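PKS (Streptomyces albus, PDB 4OQJ) probably catalyses acyl chain extension by decarboxylative condensation on carrier-protein-bound substrates, as a ketosynthase of an AT-less polyketide synthase in oxazolomycin biosynthesis. Local coordinates at residues Ala246-Ala251 with Leu397-Pro402; Thr427-Gly432 with Val447-Ala452; Leu503-Arg508 with Val689-Leu694; Leu510-Ala515 with Ala539-Glu544. All coordinates share one frame; numbering follows the deposited sequence.

Contacts 1 and 2 lie within the ketosynthase part of the chain. Their centres are 28 Å apart and they do not touch. Contact 2 pairs two strands of the large mixed sheet, while contact 1 joins two loops about 34 Å from the centre of the chain. Contact 3 lies nearest the middle, about 11 Å from the chain centre, where the C-terminal segment Val689-Leu694 meets helix 496-505. Contact 4 is nested in the loop closed by contact 3, with centres 20 Å apart. Contacts 1 and 4 are the farthest pair, at 56 Å between centres. The potassium ligands Ser292 and Lys294 belong to none of the four.

Contact 1 (Ala246-Ala251 with Leu397-Pro402); sequences AFDAKA and LCFEAP
Asp248 reaches into the bend of Phe399-Pro402 and has more surface buried here than any other residue. Its OD1 accepts hydrogen bonds from two backbone amides. Glu400 N meets Asp248 OD1 at 2.7 Å, nearly in line with the C-O bond. Ala401 N lies 3.0 Å from the same Asp248 OD1, on the syn side and 33° out of the carboxylate plane. CG stands opposite the backbone N of Asp248 (chi1 -174°), which carries the carboxylate across to these amides. The second oxygen is held at home: Lys250 N donates to Asp248 OD2 at 2.7 Å and makes an Asx turn. The backbones add a single bridge between Asp248 and Pro402, with Ala249 N bonded to Ala401 O at 2.9 Å.

Phe399 comes next in buried surface. It presents its ring edge, and Phe399 CE1 is 3.5 Å from Phe247 O, which lies near the ring plane. Phe247 CB also approaches Phe399 CE1, at 4.2 Å. The Phe247 ring itself leads away, to Val341 of helix 336-348 and to Val415, which Phe399 touches as well. Farther along, one water donates to both Ala246 O and Leu397 O.

The buried carboxylate of Asp248 thus takes three amide protons, one from its own segment and two from the other. Such a setting would favour the ionised form and would tie the two loops together without a countercharge among these bonds.

Contact 2 (Thr427-Gly432 with Val447-Ala452); sequences TPRRAG and VEEPPA
Arg430 and Glu448 run side by side, with guanidinium and carboxylate nearly coplanar, 16° apart. Thr427 CB sits over the centre of one face of the Arg430 guanidinium. At its edge, Arg430 NE donates to Glu448 OE1 at 2.6 Å, while the bond from NH2 to the same oxygen is weak. Pro428 CB packs against Glu448 CD at 3.6 Å.

The second ion pair is turned differently. The Arg429 guanidinium also meets Glu449 with its edge, but the two planes stand 80° apart. Arg429 NH1 reaches Glu449 OE2 at 2.9 Å on the syn side. Arg429 N binds the same Glu449 OE2 at 2.7 Å on the anti side. Glu449 CG lies between its backbone N and carbonyl carbon (chi1 65°), and the extended chain then brings the carboxylate to both donors.

The backbones pair as an antiparallel hairpin. Ala431 N binds Val447 O at 2.8 Å, and Val447 N binds Ala431 O at 2.9 Å. Beyond these, Glu449 N bonds to Arg429 O at 3.0 Å.

Arg391 bridges to Glu449 OE1 and lies close to Arg429. The buried Glu449 carboxylate thus serves two arginines and an amide, which would probably keep it ionised and offset the two nearby positive charges.

Contact 3 (Leu503-Arg508 with Val689-Leu694); sequences LALGRR and VRRVPL
Leu694 crosses Leu503 at about a right angle, with Leu694 CD1 3.9 Å from Leu503 CG. Leu505 and Val689 make the second apolar touch. They meet tip to tip, Leu505 CD1 being 3.9 Å from Val689 CG1. Val689 offers both methyls, and CG2 is almost as near.

Two arginines border these leucines. Arg507 brings NH2 within 3.6 Å of Leu694 CB. Its chain bends at chi2 (-72°), which turns the guanidinium back so that Arg507 NH1 donates to Gly506 O at 2.9 Å, from above the carbonyl plane. Arg691 is extended instead, and its NH2 lies 4.0 Å from Leu505 CB.

Waters fill in between the polar groups. One water lies in the Arg691 guanidinium plane, accepts from NH2 and donates to Leu505 O. Another takes protons from Arg507 NH2 and Leu694 N.

The next shell fixes both arginines. Glu119 O accepts from Arg507 NH1, and Pro695 O from Arg507 NH2. Gly122 O accepts from Arg691 NE, and Tyr123 makes a cation-pi contact with the Arg691 guanidinium. Thr502 and Gln501, on helix 496-505, bond to the backbone of Val692 and Arg690.

Segment 689-694 thus runs alongside the last turns of helix 496-505 and beside helix 105-121 of the ketosynthase. This is consistent with the C-terminal linker of polyketide synthases, which returns across the flanking region to the ketosynthase surface.

Contact 4 (Leu510-Ala515 with Ala539-Glu544); sequences LPYRRA and AGPADE
Tyr512 CG lies beside its own backbone N (chi1 -63°), and this sets the ring against Pro541. The two side chains cross at about a right angle. Pro541 CD stands over one face of the ring, 3.8 Å from the Tyr512 ring centroid and 19° off the normal, a CH-pi contact. It leans toward the rim, where Tyr512 CE2 is 3.6 Å from Pro541 CD.

Arg513 takes a similar first torsion (chi1 -58°), but its extended chain leads away from Ala539. Arg513 NE donates to Leu510 O at 3.0 Å, while NH1 bonds to Trp672 O and the guanidinium makes a cation-pi contact with Trp672.

The backbones form one antiparallel hydrogen-bonded pair. Arg513 N reaches Ala539 O at 2.8 Å, and Ala539 N reaches Arg513 O at 3.0 Å. The chain then turns off through a type I turn from Gly540 to Asp543. Asp543 OD2 accepts from Gly540 N at 2.8 Å through its anti lone pair.

The pair lies where strand 536-539 ends along strand 512-518, the middle strand of a three-stranded antiparallel sheet. Strand 465-471 borders the other side of 512-518, and Thr673 of helix 660-673 touches Ala515 and Ala539.

Contact 1 (Ala246-Ala251 with Leu397-Pro402)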
loop_
_atom_site.group_PDB
_atom_site.type_symbol
_atom_site.label_atom_id
_atom_site.label_comp_id
_atom_site.label_asym_id
_atom_site.label_seq_id
_atom_site.Cartn_x
_atom_site.Cartn_y
_atom_site.Cartn_z
ATOM N N ALA A 246 -28.673 -11.453 1.998
ATOM C CA ALA A 246 -27.508 -12.220 2.405
ATOM C C ALA A 246 -27.887 -13.428 3.256
ATOM O O ALA A 246 -28.583 -13.297 4.270
ATOM C CB ALA A 246 -26.524 -11.325 3.170
ATOM N N PHE A 247 -27.410 -14.589 2.808
ATOM C CA PHE A 247 -27.537 -15.886 3.492
ATOM C C PHE A 247 -28.934 -16.491 3.402
ATOM O O PHE A 247 -29.168 -17.611 3.869
ATOM C CB PHE A 247 -27.095 -15.744 4.948
ATOM C CG PHE A 247 -25.722 -15.155 5.078
ATOM C CD1 PHE A 247 -24.633 -15.820 4.535
ATOM C CD2 PHE A 247 -25.520 -13.940 5.697
ATOM C CE1 PHE A 247 -23.359 -15.290 4.621
ATOM C CE2 PHE A 247 -24.245 -13.400 5.790
ATOM C CZ PHE A 247 -23.168 -14.076 5.247
ATOM N N ASP A 248 -29.843 -15.764 2.761
ATOM C CA ASP A 248 -31.223 -16.210 2.593
ATOM C C ASP A 248 -31.353 -17.185 1.431
ATOM O O ASP A 248 -30.522 -17.199 0.522
ATOM C CB ASP A 248 -32.136 -15.005 2.362
ATOM C CG ASP A 248 -33.609 -15.375 2.327
ATOM O OD1 ASP A 248 -34.236 -15.410 3.404
ATOM O OD2 ASP A 248 -34.142 -15.609 1.223
ATOM N N ALA A 249 -32.412 -17.988 1.451
ATOM C CA ALA A 249 -32.632 -18.974 0.395
ATOM C C ALA A 249 -32.873 -18.295 -0.952
ATOM O O ALA A 249 -32.595 -18.874 -2.004
ATOM C CB ALA A 249 -33.803 -19.878 0.755
ATOM N N LYS A 250 -33.381 -17.064 -0.913
ATOM C CA LYS A 250 -33.676 -16.315 -2.131
ATOM C C LYS A 250 -32.532 -15.374 -2.513
ATOM O O LYS A 250 -32.716 -14.474 -3.332
ATOM C CB LYS A 250 -34.984 -15.532 -1.961
ATOM C CG LYS A 250 -36.186 -16.449 -1.727
ATOM C CD LYS A 250 -37.462 -15.698 -1.383
ATOM C CE LYS A 250 -38.581 -16.688 -1.060
ATOM N NZ LYS A 250 -39.945 -16.169 -1.362
ATOM N N ALA A 251 -31.353 -15.584 -1.928
ATOM C CA ALA A 251 -30.183 -14.776 -2.270
ATOM C C ALA A 251 -29.964 -14.757 -3.781
ATOM O O ALA A 251 -29.843 -15.812 -4.401
ATOM C CB ALA A 251 -28.940 -15.310 -1.566
ATOM N N LEU A 397 -30.432 -7.800 7.268
ATOM C CA LEU A 397 -31.763 -7.633 6.682
ATOM C C LEU A 397 -32.072 -8.627 5.560
ATOM O O LEU A 397 -31.180 -9.303 5.045
ATOM C CB LEU A 397 -31.914 -6.198 6.158
ATOM C CG LEU A 397 -31.669 -5.102 7.208
ATOM C CD1 LEU A 397 -31.937 -3.713 6.647
ATOM C CD2 LEU A 397 -32.484 -5.325 8.482
ATOM N N CYS A 398 -33.356 -8.706 5.210
ATOM C CA CYS A 398 -33.842 -9.558 4.125
ATOM C C CYS A 398 -33.528 -11.035 4.359
ATOM O O CYS A 398 -33.353 -11.799 3.406
ATOM C CB CYS A 398 -33.249 -9.100 2.784
ATOM S SG CYS A 398 -33.615 -7.370 2.357
ATOM N N PHE A 399 -33.450 -11.429 5.630
ATOM C CA PHE A 399 -33.245 -12.830 5.993
ATOM C C PHE A 399 -34.529 -13.457 6.531
ATOM O O PHE A 399 -34.988 -13.101 7.612
ATOM C CB PHE A 399 -32.150 -12.981 7.045
ATOM C CG PHE A 399 -31.836 -14.412 7.363
ATOM C CD1 PHE A 399 -31.056 -15.164 6.504
ATOM C CD2 PHE A 399 -32.341 -15.011 8.499
ATOM C CE1 PHE A 399 -30.768 -16.481 6.787
ATOM C CE2 PHE A 399 -32.066 -16.330 8.783
ATOM C CZ PHE A 399 -31.285 -17.066 7.932
ATOM N N GLU A 400 -35.077 -14.403 5.778
ATOM C CA GLU A 400 -36.358 -15.027 6.118
ATOM C C GLU A 400 -36.188 -16.507 6.392
ATOM O O GLU A 400 -36.817 -17.056 7.292
ATOM C CB GLU A 400 -37.356 -14.828 4.988
ATOM C CG GLU A 400 -37.675 -13.367 4.725
ATOM C CD GLU A 400 -38.455 -13.162 3.444
ATOM O OE1 GLU A 400 -38.893 -14.173 2.842
ATOM O OE2 GLU A 400 -38.626 -11.991 3.037
ATOM N N ALA A 401 -35.337 -17.145 5.596
ATOM C CA ALA A 401 -35.043 -18.562 5.754
ATOM C C ALA A 401 -33.644 -18.828 5.228
ATOM O O ALA A 401 -33.276 -18.307 4.172
ATOM C CB ALA A 401 -36.052 -19.412 5.018
ATOM N N PRO A 402 -32.861 -19.647 5.951
ATOM C CA PRO A 402 -31.479 -19.913 5.539
ATOM C C PRO A 402 -31.389 -20.629 4.209
ATOM O O PRO A 402 -32.172 -21.531 3.908
ATOM C CB PRO A 402 -30.941 -20.798 6.662
ATOM C CG PRO A 402 -32.152 -21.457 7.217
ATOM C CD PRO A 402 -33.229 -20.425 7.145
HETATM O O HOH W 1 -29.091 -11.130 6.046
#

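Contact 2 (Thr427-Gly432 with Val447-Ala452)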
loop_
_atom_site.group_PDB
_atom_site.type_symbol
_atom_site.label_atom_id
_atom_site.label_comp_id
_atom_site.label_asym_id
_atom_site.label_seq_id
_atom_site.Cartn_x
_atom_site.Cartn_y
_atom_site.Cartn_z
ATOM N N THR A 427 -14.815 -13.269 27.926
ATOM C CA THR A 427 -13.845 -12.273 27.480
ATOM C C THR A 427 -14.598 -11.010 27.068
ATOM O O THR A 427 -15.826 -11.039 26.937
ATOM C CB THR A 427 -13.001 -12.779 26.290
ATOM O OG1 THR A 427 -13.838 -12.938 25.136
ATOM C CG2 THR A 427 -12.344 -14.108 26.628
ATOM N N PRO A 428 -13.869 -9.898 26.864
ATOM C CA PRO A 428 -14.510 -8.731 26.253
ATOM C C PRO A 428 -15.132 -9.113 24.920
ATOM O O PRO A 428 -14.673 -10.068 24.288
ATOM C CB PRO A 428 -13.354 -7.743 26.068
ATOM C CG PRO A 428 -12.372 -8.116 27.105
ATOM C CD PRO A 428 -12.477 -9.619 27.247
ATOM N N ARG A 429 -16.163 -8.391 24.500
ATOM C CA ARG A 429 -16.820 -8.694 23.244
ATOM C C ARG A 429 -15.854 -8.557 22.064
ATOM O O ARG A 429 -15.166 -7.551 21.930
ATOM C CB ARG A 429 -18.022 -7.781 23.059
ATOM C CG ARG A 429 -19.091 -7.967 24.144
ATOM C CD ARG A 429 -20.014 -6.781 24.175
ATOM N NE ARG A 429 -21.107 -6.950 25.130
ATOM C CZ ARG A 429 -20.998 -6.746 26.439
ATOM N NH1 ARG A 429 -19.836 -6.380 26.969
ATOM N NH2 ARG A 429 -22.061 -6.909 27.222
ATOM N N ARG A 430 -15.808 -9.580 21.213
ATOM C CA ARG A 430 -14.919 -9.578 20.062
ATOM C C ARG A 430 -15.670 -9.933 18.793
ATOM O O ARG A 430 -16.577 -10.785 18.804
ATOM C CB ARG A 430 -13.771 -10.559 20.264
ATOM C CG ARG A 430 -12.809 -10.169 21.355
ATOM C CD ARG A 430 -11.948 -11.349 21.770
ATOM N NE ARG A 430 -11.000 -10.954 22.801
ATOM C CZ ARG A 430 -10.267 -11.796 23.515
ATOM N NH1 ARG A 430 -10.363 -13.110 23.326
ATOM N NH2 ARG A 430 -9.435 -11.314 24.426
ATOM N N ALA A 431 -15.264 -9.287 17.704
ATOM C CA ALA A 431 -15.849 -9.512 16.400
ATOM C C ALA A 431 -14.788 -9.717 15.337
ATOM O O ALA A 431 -13.632 -9.288 15.488
ATOM C CB ALA A 431 -16.741 -8.337 16.012
ATOM N N GLY A 432 -15.200 -10.366 14.251
ATOM C CA GLY A 432 -14.407 -10.404 13.038
ATOM C C GLY A 432 -15.078 -9.616 11.921
ATOM O O GLY A 432 -16.308 -9.546 11.837
ATOM N N VAL A 447 -11.698 -7.164 15.964
ATOM C CA VAL A 447 -12.035 -5.943 16.697
ATOM C C VAL A 447 -12.630 -6.314 18.054
ATOM O O VAL A 447 -13.445 -7.233 18.143
ATOM C CB VAL A 447 -13.053 -5.060 15.927
ATOM C CG1 VAL A 447 -13.174 -3.714 16.587
ATOM C CG2 VAL A 447 -12.640 -4.880 14.474
ATOM N N GLU A 448 -12.216 -5.591 19.096
ATOM C CA GLU A 448 -12.717 -5.785 20.453
ATOM C C GLU A 448 -13.373 -4.502 20.991
ATOM O O GLU A 448 -13.042 -3.370 20.584
ATOM C CB GLU A 448 -11.571 -6.230 21.365
ATOM C CG GLU A 448 -11.976 -6.627 22.771
ATOM C CD GLU A 448 -10.819 -7.236 23.556
ATOM O OE1 GLU A 448 -10.478 -8.417 23.316
ATOM O OE2 GLU A 448 -10.233 -6.528 24.400
ATOM N N GLU A 449 -14.314 -4.673 21.907
ATOM C CA GLU A 449 -14.966 -3.527 22.506
ATOM C C GLU A 449 -13.914 -2.728 23.274
ATOM O O GLU A 449 -12.897 -3.275 23.700
ATOM C CB GLU A 449 -16.108 -3.962 23.414
ATOM C CG GLU A 449 -15.669 -4.757 24.637
ATOM C CD GLU A 449 -16.837 -5.034 25.569
ATOM O OE1 GLU A 449 -17.499 -4.052 25.966
ATOM O OE2 GLU A 449 -17.103 -6.217 25.887
ATOM N N PRO A 450 -14.136 -1.420 23.415
ATOM C CA PRO A 450 -13.114 -0.619 24.082
ATOM C C PRO A 450 -13.069 -0.894 25.582
ATOM O O PRO A 450 -14.056 -1.376 26.148
ATOM C CB PRO A 450 -13.554 0.815 23.789
ATOM C CG PRO A 450 -15.035 0.727 23.666
ATOM C CD PRO A 450 -15.321 -0.626 23.052
ATOM N N PRO A 451 -11.931 -0.602 26.225
ATOM C CA PRO A 451 -11.863 -0.783 27.678
ATOM C C PRO A 451 -12.735 0.234 28.407
ATOM O O PRO A 451 -13.034 1.303 27.855
ATOM C CB PRO A 451 -10.379 -0.578 27.991
ATOM C CG PRO A 451 -9.873 0.286 26.873
ATOM C CD PRO A 451 -10.670 -0.087 25.664
ATOM N N ALA A 452 -13.143 -0.108 29.627
ATOM C CA ALA A 452 -13.972 0.769 30.442
ATOM C C ALA A 452 -13.291 2.119 30.676
ATOM O O ALA A 452 -12.068 2.199 30.784
ATOM C CB ALA A 452 -14.291 0.095 31.782
#

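Contact 3 (Leu503-Arg508 with Val689-Leu694)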
loop_
_atom_site.group_PDB
_atom_site.type_symbol
_atom_site.label_atom_id
_atom_site.label_comp_id
_atom_site.label_asym_id
_atom_site.label_seq_id
_atom_site.Cartn_x
_atom_site.Cartn_y
_atom_site.Cartn_z
ATOM N N LEU A 503 -12.480 21.363 21.627
ATOM C CA LEU A 503 -12.746 22.482 20.737
ATOM C C LEU A 503 -11.500 23.341 20.503
ATOM O O LEU A 503 -11.298 23.848 19.402
ATOM C CB LEU A 503 -13.868 23.335 21.302
ATOM C CG LEU A 503 -15.296 22.775 21.236
ATOM C CD1 LEU A 503 -16.227 23.675 22.036
ATOM C CD2 LEU A 503 -15.788 22.657 19.800
ATOM N N ALA A 504 -10.688 23.518 21.548
ATOM C CA ALA A 504 -9.513 24.375 21.500
ATOM C C ALA A 504 -8.346 23.712 20.785
ATOM O O ALA A 504 -7.595 24.373 20.074
ATOM C CB ALA A 504 -9.083 24.774 22.930
ATOM N N LEU A 505 -8.196 22.405 20.997
ATOM C CA LEU A 505 -7.031 21.663 20.518
ATOM C C LEU A 505 -7.314 20.855 19.265
ATOM O O LEU A 505 -6.397 20.510 18.525
ATOM C CB LEU A 505 -6.529 20.718 21.605
ATOM C CG LEU A 505 -6.027 21.369 22.899
ATOM C CD1 LEU A 505 -5.941 20.308 23.975
ATOM C CD2 LEU A 505 -4.673 22.045 22.696
ATOM N N GLY A 506 -8.585 20.580 19.009
ATOM C CA GLY A 506 -8.963 19.559 18.042
ATOM C C GLY A 506 -9.776 20.064 16.875
ATOM O O GLY A 506 -10.404 19.272 16.171
ATOM N N ARG A 507 -9.740 21.377 16.651
ATOM C CA ARG A 507 -10.503 22.002 15.570
ATOM C C ARG A 507 -9.604 22.960 14.800
ATOM O O ARG A 507 -8.786 23.654 15.394
ATOM C CB ARG A 507 -11.719 22.739 16.136
ATOM C CG ARG A 507 -12.795 21.819 16.690
ATOM C CD ARG A 507 -13.515 21.119 15.549
ATOM N NE ARG A 507 -14.578 20.205 15.968
ATOM C CZ ARG A 507 -14.372 18.983 16.451
ATOM N NH1 ARG A 507 -13.133 18.532 16.634
ATOM N NH2 ARG A 507 -15.407 18.213 16.761
ATOM N N ARG A 508 -9.738 22.999 13.478
ATOM C CA ARG A 508 -8.920 23.904 12.682
ATOM C C ARG A 508 -9.145 25.361 13.128
ATOM O O ARG A 508 -10.269 25.755 13.403
ATOM C CB ARG A 508 -9.241 23.761 11.200
ATOM C CG ARG A 508 -8.326 24.599 10.321
ATOM C CD ARG A 508 -8.518 24.292 8.858
ATOM N NE ARG A 508 -7.850 23.050 8.466
ATOM C CZ ARG A 508 -7.611 22.712 7.206
ATOM N NH1 ARG A 508 -7.991 23.509 6.215
ATOM N NH2 ARG A 508 -6.987 21.584 6.934
ATOM N N VAL A 689 -5.855 16.134 29.400
ATOM C CA VAL A 689 -6.763 16.419 28.300
ATOM C C VAL A 689 -7.569 15.162 27.961
ATOM O O VAL A 689 -7.022 14.064 27.937
ATOM C CB VAL A 689 -5.978 16.898 27.064
ATOM C CG1 VAL A 689 -6.884 17.021 25.855
ATOM C CG2 VAL A 689 -5.279 18.220 27.368
ATOM N N ARG A 690 -8.867 15.327 27.726
ATOM C CA ARG A 690 -9.707 14.239 27.242
ATOM C C ARG A 690 -10.418 14.672 25.966
ATOM O O ARG A 690 -11.260 15.563 25.993
ATOM C CB ARG A 690 -10.735 13.834 28.297
ATOM C CG ARG A 690 -10.136 13.279 29.564
ATOM C CD ARG A 690 -9.730 11.828 29.404
ATOM N NE ARG A 690 -9.267 11.273 30.672
ATOM C CZ ARG A 690 -8.041 11.439 31.162
ATOM N NH1 ARG A 690 -7.721 10.901 32.330
ATOM N NH2 ARG A 690 -7.133 12.142 30.490
ATOM N N ARG A 691 -10.056 14.062 24.845
ATOM C CA ARG A 691 -10.705 14.361 23.573
ATOM C C ARG A 691 -11.993 13.559 23.417
ATOM O O ARG A 691 -12.004 12.351 23.656
ATOM C CB ARG A 691 -9.756 14.056 22.412
ATOM C CG ARG A 691 -8.679 15.083 22.276
ATOM C CD ARG A 691 -7.625 14.635 21.319
ATOM N NE ARG A 691 -6.692 15.709 21.019
ATOM C CZ ARG A 691 -5.687 16.072 21.809
ATOM N NH1 ARG A 691 -5.483 15.463 22.971
ATOM N NH2 ARG A 691 -4.892 17.056 21.431
ATOM N N VAL A 692 -13.074 14.219 23.004
ATOM C CA VAL A 692 -14.374 13.540 22.888
ATOM C C VAL A 692 -15.055 13.897 21.573
ATOM O O VAL A 692 -14.830 14.992 21.037
ATOM C CB VAL A 692 -15.313 13.899 24.061
ATOM C CG1 VAL A 692 -14.697 13.475 25.389
ATOM C CG2 VAL A 692 -15.608 15.409 24.092
ATOM N N PRO A 693 -15.904 12.993 21.058
ATOM C CA PRO A 693 -16.646 13.285 19.825
ATOM C C PRO A 693 -17.586 14.478 19.951
ATOM O O PRO A 693 -18.437 14.491 20.834
ATOM C CB PRO A 693 -17.446 11.995 19.580
ATOM C CG PRO A 693 -16.732 10.948 20.329
ATOM C CD PRO A 693 -16.167 11.625 21.538
ATOM N N LEU A 694 -17.423 15.468 19.078
ATOM C CA LEU A 694 -18.333 16.605 19.002
ATOM C C LEU A 694 -18.724 16.763 17.539
ATOM O O LEU A 694 -18.124 16.117 16.686
ATOM C CB LEU A 694 -17.675 17.873 19.528
ATOM C CG LEU A 694 -17.247 17.842 20.993
ATOM C CD1 LEU A 694 -16.371 19.027 21.301
ATOM C CD2 LEU A 694 -18.461 17.847 21.897
HETATM O O HOH W 2 -4.922 18.299 18.561
HETATM O O HOH W 3 -14.730 15.861 18.411
#

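Contact 4 (Leu510-Ala515 with Ala539-Glu544)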
loop_
_atom_site.group_PDB
_atom_site.type_symbol
_atom_site.label_atom_id
_atom_site.label_comp_id
_atom_site.label_asym_id
_atom_site.label_seq_id
_atom_site.Cartn_x
_atom_site.Cartn_y
_atom_site.Cartn_z
ATOM N N LEU A 510 -9.738 28.923 12.376
ATOM C CA LEU A 510 -10.271 29.583 11.186
ATOM C C LEU A 510 -10.685 31.027 11.511
ATOM O O LEU A 510 -10.716 31.404 12.681
ATOM C CB LEU A 510 -11.434 28.762 10.620
ATOM C CG LEU A 510 -11.030 27.391 10.054
ATOM C CD1 LEU A 510 -12.244 26.502 9.821
ATOM C CD2 LEU A 510 -10.275 27.567 8.751
ATOM N N PRO A 511 -10.982 31.841 10.476
ATOM C CA PRO A 511 -11.063 33.304 10.663
ATOM C C PRO A 511 -12.321 33.867 11.328
ATOM O O PRO A 511 -12.228 34.891 12.010
ATOM C CB PRO A 511 -10.979 33.845 9.225
ATOM C CG PRO A 511 -10.423 32.732 8.412
ATOM C CD PRO A 511 -10.923 31.482 9.048
ATOM N N TYR A 512 -13.482 33.270 11.087
ATOM C CA TYR A 512 -14.706 33.737 11.748
ATOM C C TYR A 512 -14.838 32.999 13.064
ATOM O O TYR A 512 -14.988 31.776 13.087
ATOM C CB TYR A 512 -15.913 33.529 10.836
ATOM C CG TYR A 512 -15.768 34.355 9.588
ATOM C CD1 TYR A 512 -15.103 33.854 8.475
ATOM C CD2 TYR A 512 -16.239 35.663 9.541
ATOM C CE1 TYR A 512 -14.943 34.616 7.343
ATOM C CE2 TYR A 512 -16.085 36.435 8.409
ATOM C CZ TYR A 512 -15.432 35.913 7.320
ATOM O OH TYR A 512 -15.271 36.669 6.189
ATOM N N ARG A 513 -14.781 33.745 14.159
ATOM C CA ARG A 513 -14.615 33.147 15.471
ATOM C C ARG A 513 -15.712 33.510 16.456
ATOM O O ARG A 513 -16.351 34.568 16.361
ATOM C CB ARG A 513 -13.259 33.557 16.047
ATOM C CG ARG A 513 -12.102 33.158 15.153
ATOM C CD ARG A 513 -10.751 33.408 15.807
ATOM N NE ARG A 513 -9.653 33.010 14.924
ATOM C CZ ARG A 513 -8.357 33.164 15.210
ATOM N NH1 ARG A 513 -7.978 33.720 16.350
ATOM N NH2 ARG A 513 -7.437 32.755 14.349
ATOM N N ARG A 514 -15.906 32.619 17.424
ATOM C CA ARG A 514 -16.913 32.811 18.458
ATOM C C ARG A 514 -16.425 32.190 19.738
ATOM O O ARG A 514 -15.703 31.191 19.711
ATOM C CB ARG A 514 -18.249 32.198 18.048
ATOM C CG ARG A 514 -19.388 32.443 19.045
ATOM C CD ARG A 514 -20.708 32.151 18.385
ATOM N NE ARG A 514 -21.124 33.255 17.527
ATOM C CZ ARG A 514 -21.874 33.128 16.434
ATOM N NH1 ARG A 514 -22.287 31.934 16.040
ATOM N NH2 ARG A 514 -22.206 34.208 15.726
ATOM N N ALA A 515 -16.786 32.789 20.864
ATOM C CA ALA A 515 -16.389 32.227 22.150
ATOM C C ALA A 515 -17.378 32.570 23.250
ATOM O O ALA A 515 -18.109 33.560 23.183
ATOM C CB ALA A 515 -14.991 32.698 22.535
ATOM N N ALA A 539 -16.384 37.554 16.452
ATOM C CA ALA A 539 -15.547 38.478 15.710
ATOM C C ALA A 539 -14.970 37.773 14.503
ATOM O O ALA A 539 -14.927 36.533 14.453
ATOM C CB ALA A 539 -14.439 39.026 16.599
ATOM N N GLY A 540 -14.536 38.559 13.527
ATOM C CA GLY A 540 -13.993 38.004 12.300
ATOM C C GLY A 540 -12.769 38.753 11.829
ATOM O O GLY A 540 -12.275 39.642 12.521
ATOM N N PRO A 541 -12.282 38.416 10.629
ATOM C CA PRO A 541 -11.067 39.020 10.071
ATOM C C PRO A 541 -11.191 40.530 9.852
ATOM O O PRO A 541 -10.183 41.232 9.740
ATOM C CB PRO A 541 -10.898 38.286 8.738
ATOM C CG PRO A 541 -12.270 37.836 8.378
ATOM C CD PRO A 541 -12.928 37.500 9.672
ATOM N N ALA A 542 -12.421 41.023 9.807
ATOM C CA ALA A 542 -12.660 42.441 9.580
ATOM C C ALA A 542 -12.356 43.256 10.831
ATOM O O ALA A 542 -11.824 44.369 10.752
ATOM C CB ALA A 542 -14.100 42.668 9.143
ATOM N N ASP A 543 -12.709 42.702 11.986
ATOM C CA ASP A 543 -12.515 43.393 13.254
ATOM C C ASP A 543 -11.036 43.635 13.513
ATOM O O ASP A 543 -10.179 42.889 13.040
ATOM C CB ASP A 543 -13.143 42.598 14.394
ATOM C CG ASP A 543 -14.640 42.419 14.212
ATOM O OD1 ASP A 543 -15.389 43.379 14.500
ATOM O OD2 ASP A 543 -15.066 41.328 13.770
ATOM N N GLU A 544 -10.742 44.699 14.251
ATOM C CA GLU A 544 -9.365 45.132 14.445
ATOM C C GLU A 544 -8.661 44.276 15.485
ATOM O O GLU A 544 -9.269 43.882 16.479
ATOM C CB GLU A 544 -9.329 46.607 14.864
ATOM C CG GLU A 544 -7.947 47.233 14.798
ATOM C CD GLU A 544 -7.342 47.155 13.408
ATOM O OE1 GLU A 544 -6.503 46.254 13.173
ATOM O OE2 GLU A 544 -7.710 47.988 12.552
#